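Local coordinates for protein chintase (Rhizomucor miehei, PDB 5YUQ) that hydrolyses the beta-1,4-glycosidic bonds of chitin, as a family 18 glycoside hydrolase whose barrel carries an active-site tunnel, at residues S5-D10 against G101-W106; G65-S70 against A270-P275; M179-N184 against M348-E353. One frame throughout, in Å; residues are numbered along the deposited sequence.

Interaction 1: S5-D10 against G101-W106; sequences SAYVVD and GLNLDW
Asn-103 OD1 is gripped by two hydroxyls, that of Tyr-7 across this contact and that of Ser-63 from the strand next to its own. The Tyr-7 OH donates at 2.7 Å to Asn-103 OD1, a short bond with an oblique entry: the C=O...donor angle is 106° and the donor stands 43° above the carbonyl plane, so no lone pair is addressed directly. The phenol meets the amide with its hydroxyl end, ring and amide planes being steeply inclined to each other, and OD1 lies at the ring edge, 3.6 Å from Tyr-7 CE2. The backbones stay well apart, with Tyr-7 CA 10.4 Å from Asn-103 CA, which makes this a bridge of side chains across the interior of the (beta/alpha)8 TIM barrel; strands 24-32 and 59-65 come between the two in strand order. The segment 101-106 belongs to the DGxDxDxE signature of family 18 and has Asn-103 where the middle aspartate usually stands, one alternation before Asp-105. Its CG lies opposite the backbone N (chi1 172°), which sends the amide into the barrel towards the Tyr-7 hydroxyl, and its ND2 is held in turn by Thr-146 OG1.

Interaction 2: G65-S70 against A270-P275; sequences GGWTGS and AADPCP
Trp-67 and Asp-272 make the one directional bond between these two loops. Trp-67 NE1 donates to Asp-272 OD1 at 3.0 Å with an N-H...O angle of 154°, and the oxygen lies close to the indole plane at the ring edge. The carboxylate is turned: NE1 reaches OD1 from 38° above its plane. The indole gets there because CG of Trp-67 runs anti to the backbone N (chi1 -174°). Beside this bond the packing is looser. Thr-68 CG2 rests 3.9 Å from Pro-273 CD, and Thr-68 O lies 3.9 Å from Pro-273 CG, van der Waals touches on the solvent side, where Thr-68 is exposed and its OG1 bonds to Glu-31 instead. The inner turn is much firmer: Gly-66 O accepts from Gly-69 N at 3.1 Å and from Ser-70 OG at 2.8 Å, the donors arriving from opposite faces of its plane. Trp-67 also touches Glu-107, the glutamate position of the family 18 signature, so the bridge probably lies beside the active site. The 65-70 loop leads from strand 59-65 to helix 73-78, while 270-275 lies between strands 228-240 and 284-286 and is tied by the Cys-274 to Cys-117 disulfide to the loop after strand 101-105.

Interaction 3: M179-N184 against M348-E353; sequences MAYDVN and MLWSLE
Tyr-181 pushes its hydroxyl end into the notch formed by Met-348 and Trp-350. The three belong to the TIM barrel of family 18: 179-184 follows strand 175-178 and carries the MxYD sequence known from relatives, while 348-353 takes in the end of strand 346-350 and the turn into a 3-10 segment. Its Trp-350 is joined to Ser-351 by a cis peptide, a feature of the tryptophan that floors the sugar subsite in related chitinases and probably does so here. Strand 228-240 separates the two strands, so the fit is made by side chains. The bump on one side is the Tyr-181 OH, 3.3 Å from Met-348 CE and 3.6 Å from Trp-350 CB. Behind it the aromatic rim joins in, with Tyr-181 CZ 3.9 Å from Trp-350 CB and Tyr-181 CE2 4.1 Å from Met-348 CE. Tyr-181 and Met-348 cross at about a right angle, as do Tyr-181 and Trp-350. The bump on the other side is the methionine methyl: Met-348 bends at chi2 (81°), which brings CE up against the phenol oxygen and, in the one of two Met-179 conformers described, within 4.1 Å of Met-179 CG, a contact less certain for that reason. The backbone of Met-179 lies over one face of the Tyr-181 ring, CA 4.0 Å above it and offset toward the rim. Trp-350 contributes only its first carbon, because CG lies anti to the backbone N (chi1 -180°) and the indole leads off from the contact; there the ring is backed by Ser-351 CB, 3.8 Å above one face. Beyond the cis bond the serine is fixed in turn: Ser-351 OG donates at 2.8 Å to Glu-353 OE1, meeting it on the syn side, 19° out of the carboxylate plane.

Interaction 1 lies in the buried barrel interior, interaction 3 close by and partly buried, interaction 2 at the surface. Strands 4-9 and 346-350 are neighbours, which makes interactions 1 and 3 contiguous: Ser-5 O lies 3.0 Å from Leu-349 N and Tyr-7 O 2.9 Å from Leu-352 N, both probable hydrogen bonds, and the rings of Tyr-7 and Trp-350 meet. Interaction 2 joins interaction 1 through a probable bond of Gly-66 N to Asp-105 O at 2.8 Å, but stays about 7 Å, nearest atoms, from interaction 3. Chemistry follows place: neutral hydroxyl and amide inside, methyl and aromatic packing in interaction 3, and an indole meeting a carboxylate between the outer loops.

Interaction 1: S5-D10 against G101-W106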
loop_
_atom_site.group_PDB
_atom_site.type_symbol
_atom_site.label_atom_id
_atom_site.label_comp_id
_atom_site.label_asym_id
_atom_site.label_seq_id
_atom_site.Cartn_x
_atom_site.Cartn_y
_atom_site.Cartn_z
ATOM N N SER A 5 9.851 -6.882 -0.198
ATOM C CA SER A 5 9.740 -6.094 1.020
ATOM C C SER A 5 8.401 -6.363 1.657
ATOM O O SER A 5 7.387 -6.435 0.978
ATOM C CB SER A 5 9.839 -4.614 0.699
ATOM O OG SER A 5 11.094 -4.327 0.097
ATOM N N ALA A 6 8.401 -6.514 2.974
ATOM C CA ALA A 6 7.177 -6.833 3.685
ATOM C C ALA A 6 6.879 -5.748 4.698
ATOM O O ALA A 6 7.708 -5.463 5.564
ATOM C CB ALA A 6 7.333 -8.170 4.393
ATOM N N TYR A 7 5.692 -5.155 4.605
ATOM C CA TYR A 7 5.237 -4.257 5.657
ATOM C C TYR A 7 4.789 -5.057 6.867
ATOM O O TYR A 7 4.102 -6.070 6.736
ATOM C CB TYR A 7 4.079 -3.390 5.171
ATOM C CG TYR A 7 4.531 -2.216 4.340
ATOM C CD1 TYR A 7 4.668 -2.335 2.967
ATOM C CD2 TYR A 7 4.831 -0.992 4.929
ATOM C CE1 TYR A 7 5.089 -1.262 2.193
ATOM C CE2 TYR A 7 5.235 0.104 4.153
ATOM C CZ TYR A 7 5.375 -0.050 2.793
ATOM O OH TYR A 7 5.789 1.016 2.029
ATOM N N VAL A 8 5.203 -4.603 8.043
ATOM C CA VAL A 8 4.635 -5.088 9.291
ATOM C C VAL A 8 4.091 -3.863 9.995
ATOM O O VAL A 8 4.589 -2.751 9.786
ATOM C CB VAL A 8 5.678 -5.793 10.166
ATOM C CG1 VAL A 8 6.211 -7.021 9.446
ATOM C CG2 VAL A 8 6.816 -4.846 10.550
ATOM N N VAL A 9 3.059 -4.053 10.804
ATOM C CA VAL A 9 2.366 -2.923 11.403
ATOM C C VAL A 9 2.505 -2.901 12.921
ATOM O O VAL A 9 2.415 -3.933 13.580
ATOM C CB VAL A 9 0.873 -2.852 10.966
ATOM C CG1 VAL A 9 0.774 -2.700 9.449
ATOM C CG2 VAL A 9 0.086 -4.085 11.437
ATOM N N ASP A 10 2.741 -1.710 13.458
ATOM C CA ASP A 10 3.032 -1.534 14.880
ATOM C C ASP A 10 1.927 -2.080 15.780
ATOM O O ASP A 10 2.197 -2.601 16.865
ATOM C CB ASP A 10 3.255 -0.053 15.170
ATOM C CG ASP A 10 3.747 0.198 16.571
ATOM O OD1 ASP A 10 4.980 0.105 16.796
ATOM O OD2 ASP A 10 2.911 0.505 17.447
ATOM N N GLY A 101 16.882 2.306 6.509
ATOM C CA GLY A 101 16.241 3.209 5.586
ATOM C C GLY A 101 14.973 3.857 6.078
ATOM O O GLY A 101 14.490 3.567 7.168
ATOM N N LEU A 102 14.439 4.745 5.252
ATOM C CA LEU A 102 13.172 5.397 5.529
ATOM C C LEU A 102 12.284 5.236 4.315
ATOM O O LEU A 102 12.717 5.462 3.188
ATOM C CB LEU A 102 13.374 6.885 5.810
ATOM C CG LEU A 102 14.065 7.260 7.118
ATOM C CD1 LEU A 102 14.447 8.748 7.097
ATOM C CD2 LEU A 102 13.164 6.943 8.306
ATOM N N ASN A 103 11.046 4.833 4.567
ATOM C CA ASN A 103 10.034 4.685 3.540
ATOM C C ASN A 103 8.994 5.773 3.775
ATOM O O ASN A 103 8.274 5.732 4.764
ATOM C CB ASN A 103 9.396 3.289 3.661
ATOM C CG ASN A 103 8.188 3.106 2.749
ATOM O OD1 ASN A 103 7.043 3.088 3.205
ATOM N ND2 ASN A 103 8.446 2.938 1.458
ATOM N N LEU A 104 8.909 6.754 2.884
ATOM C CA LEU A 104 7.983 7.863 3.101
ATOM C C LEU A 104 6.647 7.542 2.444
ATOM O O LEU A 104 6.596 7.203 1.266
ATOM C CB LEU A 104 8.569 9.189 2.597
ATOM C CG LEU A 104 9.922 9.546 3.226
ATOM C CD1 LEU A 104 10.321 10.981 2.873
ATOM C CD2 LEU A 104 9.926 9.326 4.732
ATOM N N ASP A 105 5.575 7.599 3.233
ATOM C CA ASP A 105 4.244 7.182 2.799
ATOM C C ASP A 105 3.242 8.318 2.998
ATOM O O ASP A 105 2.246 8.195 3.703
ATOM C CB ASP A 105 3.827 5.923 3.580
ATOM C CG ASP A 105 2.589 5.250 3.024
ATOM O OD1 ASP A 105 2.104 5.615 1.929
ATOM O OD2 ASP A 105 2.081 4.325 3.691
ATOM N N TRP A 106 3.525 9.438 2.361
ATOM C CA TRP A 106 2.614 10.567 2.347
ATOM C C TRP A 106 1.439 10.236 1.434
ATOM O O TRP A 106 1.614 9.999 0.234
ATOM C CB TRP A 106 3.383 11.775 1.812
ATOM C CG TRP A 106 2.646 13.082 1.770
ATOM C CD1 TRP A 106 1.333 13.312 2.061
ATOM C CD2 TRP A 106 3.208 14.348 1.412
ATOM N NE1 TRP A 106 1.042 14.653 1.901
ATOM C CE2 TRP A 106 2.179 15.305 1.499
ATOM C CE3 TRP A 106 4.487 14.762 1.025
ATOM C CZ2 TRP A 106 2.389 16.651 1.228
ATOM C CZ3 TRP A 106 4.696 16.098 0.745
ATOM C CH2 TRP A 106 3.651 17.030 0.852
#

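Interaction 2: G65-S70 against A270-P275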
loop_
_atom_site.group_PDB
_atom_site.type_symbol
_atom_site.label_atom_id
_atom_site.label_comp_id
_atom_site.label_asym_id
_atom_site.label_seq_id
_atom_site.Cartn_x
_atom_site.Cartn_y
_atom_site.Cartn_z
ATOM N N GLY A 65 4.390 8.155 7.854
ATOM C CA GLY A 65 3.168 8.630 7.228
ATOM C C GLY A 65 2.067 7.604 7.377
ATOM O O GLY A 65 1.715 7.228 8.497
ATOM N N GLY A 66 1.539 7.131 6.250
ATOM C CA GLY A 66 0.413 6.216 6.253
ATOM C C GLY A 66 -0.890 6.986 6.193
ATOM O O GLY A 66 -0.895 8.212 6.224
ATOM N N TRP A 67 -1.990 6.292 6.073
ATOM C CA TRP A 67 -3.273 6.958 5.929
ATOM C C TRP A 67 -3.605 7.969 6.988
ATOM O O TRP A 67 -4.017 9.014 6.679
ATOM C CB TRP A 67 -4.421 5.903 5.864
ATOM C CG TRP A 67 -5.718 6.443 5.590
ATOM C CD1 TRP A 67 -6.713 6.611 6.476
ATOM C CD2 TRP A 67 -6.219 6.848 4.325
ATOM N NE1 TRP A 67 -7.762 7.168 5.869
ATOM C CE2 TRP A 67 -7.534 7.268 4.540
ATOM C CE3 TRP A 67 -5.692 6.914 3.047
ATOM C CZ2 TRP A 67 -8.324 7.779 3.537
ATOM C CZ3 TRP A 67 -6.483 7.402 2.043
ATOM C CH2 TRP A 67 -7.809 7.843 2.312
ATOM N N THR A 68 -3.475 7.614 8.241
ATOM C CA THR A 68 -3.830 8.546 9.308
ATOM C C THR A 68 -2.643 9.361 9.786
ATOM O O THR A 68 -2.771 10.151 10.717
ATOM C CB THR A 68 -4.470 7.823 10.521
ATOM O OG1 THR A 68 -3.543 6.874 11.068
ATOM C CG2 THR A 68 -5.724 7.098 10.098
ATOM N N GLY A 69 -1.487 9.169 9.146
ATOM C CA GLY A 69 -0.278 9.876 9.525
ATOM C C GLY A 69 0.182 10.909 8.512
ATOM O O GLY A 69 1.344 11.303 8.509
ATOM N N SER A 70 -0.730 11.366 7.660
ATOM C CA SER A 70 -0.353 12.269 6.573
ATOM C C SER A 70 -0.902 13.683 6.737
ATOM O O SER A 70 -0.791 14.492 5.819
ATOM C CB SER A 70 -0.798 11.686 5.226
ATOM O OG SER A 70 -0.027 10.528 4.899
ATOM N N ALA A 270 -13.652 2.748 12.334
ATOM C CA ALA A 270 -12.668 3.755 12.698
ATOM C C ALA A 270 -12.907 5.055 11.944
ATOM O O ALA A 270 -13.264 5.045 10.761
ATOM C CB ALA A 270 -11.264 3.241 12.426
ATOM N N ALA A 271 -12.699 6.177 12.634
ATOM C CA ALA A 271 -12.853 7.483 12.012
ATOM C C ALA A 271 -11.500 8.097 11.692
ATOM O O ALA A 271 -10.534 7.949 12.449
ATOM C CB ALA A 271 -13.667 8.416 12.903
ATOM N N ASP A 272 -11.438 8.777 10.554
ATOM C CA ASP A 272 -10.255 9.526 10.172
ATOM C C ASP A 272 -9.980 10.640 11.183
ATOM O O ASP A 272 -10.897 11.103 11.864
ATOM C CB ASP A 272 -10.440 10.099 8.763
ATOM C CG ASP A 272 -10.254 9.060 7.681
ATOM O OD1 ASP A 272 -9.727 7.973 7.980
ATOM O OD2 ASP A 272 -10.611 9.334 6.520
ATOM N N PRO A 273 -8.714 11.074 11.285
ATOM C CA PRO A 273 -8.345 12.106 12.263
ATOM C C PRO A 273 -8.745 13.516 11.825
ATOM O O PRO A 273 -7.884 14.378 11.620
ATOM C CB PRO A 273 -6.822 11.974 12.344
ATOM C CG PRO A 273 -6.428 11.457 10.993
ATOM C CD PRO A 273 -7.531 10.519 10.598
ATOM N N CYS A 274 -10.048 13.734 11.695
ATOM C CA CYS A 274 -10.600 15.044 11.378
ATOM C C CYS A 274 -11.754 15.335 12.311
ATOM O O CYS A 274 -12.423 14.414 12.777
ATOM C CB CYS A 274 -11.116 15.081 9.940
ATOM S SG CYS A 274 -9.850 14.701 8.715
ATOM N N PRO A 275 -11.995 16.619 12.585
ATOM C CA PRO A 275 -13.171 17.021 13.364
ATOM C C PRO A 275 -14.478 16.453 12.795
ATOM O O PRO A 275 -14.725 16.542 11.589
ATOM C CB PRO A 275 -13.164 18.541 13.232
ATOM C CG PRO A 275 -11.705 18.890 13.086
ATOM C CD PRO A 275 -11.108 17.759 12.281
#

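Interaction 3: M179-N184 against M348-E353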
loop_
_atom_site.group_PDB
_atom_site.type_symbol
_atom_site.label_atom_id
_atom_site.label_comp_id
_atom_site.label_asym_id
_atom_site.label_seq_id
_atom_site.Cartn_x
_atom_site.Cartn_y
_atom_site.Cartn_z
ATOM N N MET A 179 1.283 1.309 -4.596
ATOM C CA MET A 179 0.197 0.730 -3.819
ATOM C C MET A 179 -0.950 0.337 -4.735
ATOM O O MET A 179 -1.996 0.986 -4.771
ATOM C CB MET A 179 -0.241 1.700 -2.725
ATOM C CG MET A 179 0.859 1.916 -1.690
ATOM S SD MET A 179 0.448 3.124 -0.422
ATOM C CE MET A 179 -1.296 2.768 -0.167
ATOM N N ALA A 180 -0.733 -0.732 -5.495
ATOM C CA ALA A 180 -1.733 -1.226 -6.432
ATOM C C ALA A 180 -2.754 -2.091 -5.720
ATOM O O ALA A 180 -2.929 -3.260 -6.037
ATOM C CB ALA A 180 -1.058 -2.020 -7.533
ATOM N N TYR A 181 -3.426 -1.492 -4.749
ATOM C CA TYR A 181 -4.473 -2.161 -4.014
ATOM C C TYR A 181 -5.391 -1.070 -3.493
ATOM O O TYR A 181 -5.090 0.113 -3.656
ATOM C CB TYR A 181 -3.904 -3.054 -2.903
ATOM C CG TYR A 181 -2.732 -2.502 -2.116
ATOM C CD1 TYR A 181 -2.904 -1.472 -1.209
ATOM C CD2 TYR A 181 -1.468 -3.063 -2.232
ATOM C CE1 TYR A 181 -1.843 -0.977 -0.467
ATOM C CE2 TYR A 181 -0.396 -2.589 -1.482
ATOM C CZ TYR A 181 -0.593 -1.548 -0.600
ATOM O OH TYR A 181 0.452 -1.069 0.154
ATOM N N ASP A 182 -6.522 -1.466 -2.916
ATOM C CA ASP A 182 -7.588 -0.526 -2.582
ATOM C C ASP A 182 -7.972 0.289 -3.807
ATOM O O ASP A 182 -8.285 1.476 -3.702
ATOM C CB ASP A 182 -7.185 0.412 -1.441
ATOM C CG ASP A 182 -6.841 -0.325 -0.172
ATOM O OD1 ASP A 182 -7.276 -1.484 0.001
ATOM O OD2 ASP A 182 -6.127 0.266 0.660
ATOM N N VAL A 183 -7.954 -0.351 -4.968
ATOM C CA VAL A 183 -8.187 0.361 -6.215
ATOM C C VAL A 183 -9.661 0.711 -6.364
ATOM O O VAL A 183 -10.008 1.852 -6.683
ATOM C CB VAL A 183 -7.703 -0.441 -7.432
ATOM C CG1 VAL A 183 -8.111 0.271 -8.716
ATOM C CG2 VAL A 183 -6.190 -0.619 -7.380
ATOM N N ASN A 184 -10.532 -0.258 -6.107
ATOM C CA ASN A 184 -11.957 -0.005 -6.219
ATOM C C ASN A 184 -12.666 -0.068 -4.879
ATOM O O ASN A 184 -12.181 -0.698 -3.935
ATOM C CB ASN A 184 -12.579 -0.970 -7.218
ATOM C CG ASN A 184 -12.048 -0.753 -8.611
ATOM O OD1 ASN A 184 -12.378 0.236 -9.254
ATOM N ND2 ASN A 184 -11.211 -1.667 -9.081
ATOM N N MET A 348 6.301 -5.631 -3.087
ATOM C CA MET A 348 6.150 -5.480 -1.650
ATOM C C MET A 348 4.759 -5.938 -1.285
ATOM O O MET A 348 3.898 -6.041 -2.150
ATOM C CB MET A 348 6.437 -4.045 -1.169
ATOM C CG MET A 348 5.519 -2.945 -1.713
ATOM S SD MET A 348 3.945 -2.851 -0.816
ATOM C CE MET A 348 3.416 -1.207 -1.299
ATOM N N LEU A 349 4.538 -6.193 -0.003
ATOM C CA LEU A 349 3.256 -6.718 0.433
ATOM C C LEU A 349 2.714 -5.943 1.622
ATOM O O LEU A 349 3.472 -5.528 2.501
ATOM C CB LEU A 349 3.372 -8.208 0.771
ATOM C CG LEU A 349 4.251 -8.570 1.971
ATOM C CD1 LEU A 349 3.384 -8.785 3.209
ATOM C CD2 LEU A 349 5.094 -9.804 1.694
ATOM N N TRP A 350 1.398 -5.753 1.628
ATOM C CA TRP A 350 0.688 -5.205 2.777
ATOM C C TRP A 350 -0.382 -6.194 3.226
ATOM O O TRP A 350 -1.334 -6.434 2.485
ATOM C CB TRP A 350 -0.009 -3.873 2.428
ATOM C CG TRP A 350 -0.716 -3.337 3.633
ATOM C CD1 TRP A 350 -1.947 -3.714 4.108
ATOM C CD2 TRP A 350 -0.204 -2.384 4.556
ATOM N NE1 TRP A 350 -2.232 -3.033 5.266
ATOM C CE2 TRP A 350 -1.176 -2.205 5.560
ATOM C CE3 TRP A 350 0.980 -1.641 4.624
ATOM C CZ2 TRP A 350 -0.992 -1.324 6.624
ATOM C CZ3 TRP A 350 1.161 -0.771 5.676
ATOM C CH2 TRP A 350 0.184 -0.618 6.662
ATOM N N SER A 351 -0.263 -6.777 4.420
ATOM C CA SER A 351 0.904 -6.699 5.290
ATOM C C SER A 351 1.130 -8.100 5.876
ATOM O O SER A 351 0.254 -8.971 5.799
ATOM C CB SER A 351 0.696 -5.658 6.395
ATOM O OG SER A 351 -0.514 -5.915 7.096
ATOM N N LEU A 352 2.305 -8.310 6.459
ATOM C CA LEU A 352 2.814 -9.654 6.718
ATOM C C LEU A 352 1.969 -10.495 7.666
ATOM O O LEU A 352 1.871 -11.713 7.498
ATOM C CB LEU A 352 4.259 -9.561 7.222
ATOM C CG LEU A 352 5.017 -10.880 7.319
ATOM C CD1 LEU A 352 5.007 -11.596 5.981
ATOM C CD2 LEU A 352 6.446 -10.628 7.777
ATOM N N GLU A 353 1.345 -9.858 8.650
ATOM C CA GLU A 353 0.618 -10.616 9.662
ATOM C C GLU A 353 -0.665 -11.222 9.098
ATOM O O GLU A 353 -1.296 -12.054 9.741
ATOM C CB GLU A 353 0.337 -9.742 10.892
ATOM C CG GLU A 353 -0.945 -8.917 10.827
ATOM C CD GLU A 353 -0.890 -7.762 9.850
ATOM O OE1 GLU A 353 0.195 -7.440 9.306
ATOM O OE2 GLU A 353 -1.954 -7.144 9.629
#